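Local coordinates for protein Pbp related beta-lactamase (Pyrococcus abyssi, PDB 2QMI) that acts as a self-compartmentalizing octameric peptidase of the penicillin-binding protein and beta-lactamase family, probably using a catalytic serine, at residues L67-L72 / G169-K174. Residues are numbered along the deposited sequence; the frame is centred on the assembly and turned at random.
Sequences LAIMKL and GKIIEK
I171 and I172, on segment 169-174 of helix 162-176, meet A68, I69 and L72 in a wholly apolar contact. I171 begins the apolar side: its CG2 lies 4.5 Å from I69 CD1, a loose touch at the margin. I172 carries most of the contact. Because CG1 stands anti to the carbonyl carbon (chi1 -73°) and the chain continues extended, CD1 reaches across to the other helix and meets A68 CB at 3.5 Å, tight for two carbons. Alanine's small side chain suits this place, admitting the isoleucine tip close to the helix backbone. I69 folds its own CD1 against the shaft of I172, 3.7 Å from CG1, while L72, one turn beyond A68, lays CD1 4.2 Å from I172 CA. A68, I69 and L72 together form the buried apolar face that receives I172. E173 returns to the polar side, where its OE2 accepts a hydrogen bond from the backbone N of Y180 and its OE1 forms a salt bridge with K170 NZ. E137 is a second carboxylate partner of K170; long charged chains suit this partly exposed side. The segment axes approach to 10.3 Å at 34°, and the contact joins helix 61-74 to helix 162-176 within the beta-lactamase-like domain; Y183 of helix 180-189 packs on A68 and L72, and L78, in the loop after helix 61-74, touches I171.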
# COMPACT_ATOMS: atom_id res chain seq x y z
N LEU A 67 -5.14 -6.77 55.16
CA LEU A 67 -5.86 -6.41 56.37
C LEU A 67 -6.67 -7.60 56.85
O LEU A 67 -6.66 -7.94 58.04
CB LEU A 67 -6.77 -5.20 56.11
CG LEU A 67 -7.50 -4.59 57.31
CD1 LEU A 67 -6.49 -4.13 58.37
CD2 LEU A 67 -8.34 -3.41 56.85
N ALA A 68 -7.38 -8.25 55.93
CA ALA A 68 -8.19 -9.42 56.26
C ALA A 68 -7.30 -10.45 56.95
O ALA A 68 -7.70 -11.06 57.95
CB ALA A 68 -8.79 -10.02 55.00
N ILE A 69 -6.09 -10.62 56.41
CA ILE A 69 -5.13 -11.57 56.96
C ILE A 69 -4.74 -11.17 58.38
O ILE A 69 -4.60 -12.04 59.24
CB ILE A 69 -3.85 -11.63 56.09
CG1 ILE A 69 -4.15 -12.30 54.75
CG2 ILE A 69 -2.75 -12.38 56.84
CD1 ILE A 69 -4.52 -13.79 54.83
N MET A 70 -4.55 -9.88 58.62
CA MET A 70 -4.18 -9.40 59.96
C MET A 70 -5.29 -9.72 60.95
O MET A 70 -5.02 -10.12 62.08
CB MET A 70 -3.94 -7.88 59.95
CG MET A 70 -2.72 -7.40 59.16
SD MET A 70 -1.12 -7.94 59.83
CE MET A 70 -0.82 -9.39 58.85
N LYS A 71 -6.53 -9.53 60.52
CA LYS A 71 -7.68 -9.79 61.37
C LYS A 71 -7.72 -11.25 61.80
O LYS A 71 -7.75 -11.56 62.99
CB LYS A 71 -8.97 -9.43 60.62
CG LYS A 71 -10.18 -9.30 61.53
CD LYS A 71 -11.33 -8.62 60.81
CE LYS A 71 -12.53 -8.45 61.73
NZ LYS A 71 -13.00 -9.77 62.23
N LEU A 72 -7.69 -12.15 60.82
CA LEU A 72 -7.73 -13.57 61.09
C LEU A 72 -6.57 -14.01 61.99
O LEU A 72 -6.71 -14.94 62.78
CB LEU A 72 -7.72 -14.36 59.78
CG LEU A 72 -8.92 -14.12 58.86
CD1 LEU A 72 -8.69 -14.79 57.52
CD2 LEU A 72 -10.19 -14.64 59.53
N GLY A 169 -5.93 -14.89 48.97
CA GLY A 169 -7.38 -14.82 48.89
C GLY A 169 -8.00 -16.18 49.19
O GLY A 169 -9.07 -16.27 49.80
N LYS A 170 -7.31 -17.24 48.78
CA LYS A 170 -7.78 -18.61 49.00
C LYS A 170 -7.58 -19.00 50.46
O LYS A 170 -8.38 -19.73 51.04
CB LYS A 170 -7.01 -19.57 48.08
CG LYS A 170 -7.49 -21.02 48.15
CD LYS A 170 -9.00 -21.10 47.93
CE LYS A 170 -9.40 -20.53 46.59
NZ LYS A 170 -10.89 -20.39 46.48
N ILE A 171 -6.49 -18.52 51.06
CA ILE A 171 -6.21 -18.80 52.46
C ILE A 171 -7.31 -18.17 53.31
O ILE A 171 -7.77 -18.75 54.30
CB ILE A 171 -4.83 -18.23 52.86
CG1 ILE A 171 -3.73 -19.07 52.21
CG2 ILE A 171 -4.68 -18.22 54.37
CD1 ILE A 171 -2.33 -18.63 52.51
N ILE A 172 -7.75 -16.98 52.91
CA ILE A 172 -8.81 -16.28 53.62
C ILE A 172 -10.10 -17.09 53.61
O ILE A 172 -10.79 -17.20 54.62
CB ILE A 172 -9.06 -14.90 53.00
CG1 ILE A 172 -7.89 -13.97 53.38
CG2 ILE A 172 -10.41 -14.34 53.44
CD1 ILE A 172 -7.97 -12.58 52.77
N GLU A 173 -10.43 -17.68 52.46
CA GLU A 173 -11.64 -18.48 52.36
C GLU A 173 -11.48 -19.76 53.18
O GLU A 173 -12.39 -20.19 53.88
CB GLU A 173 -11.94 -18.83 50.90
CG GLU A 173 -11.95 -17.63 49.96
CD GLU A 173 -12.56 -17.95 48.61
OE1 GLU A 173 -12.31 -19.06 48.09
OE2 GLU A 173 -13.30 -17.10 48.07
N LYS A 174 -10.30 -20.37 53.07
CA LYS A 174 -10.01 -21.60 53.79
C LYS A 174 -10.20 -21.41 55.29
O LYS A 174 -10.80 -22.26 55.96
CB LYS A 174 -8.57 -22.05 53.50
CG LYS A 174 -8.10 -23.22 54.36
CD LYS A 174 -8.88 -24.49 54.05
CE LYS A 174 -8.49 -25.62 54.99
NZ LYS A 174 -9.26 -26.86 54.68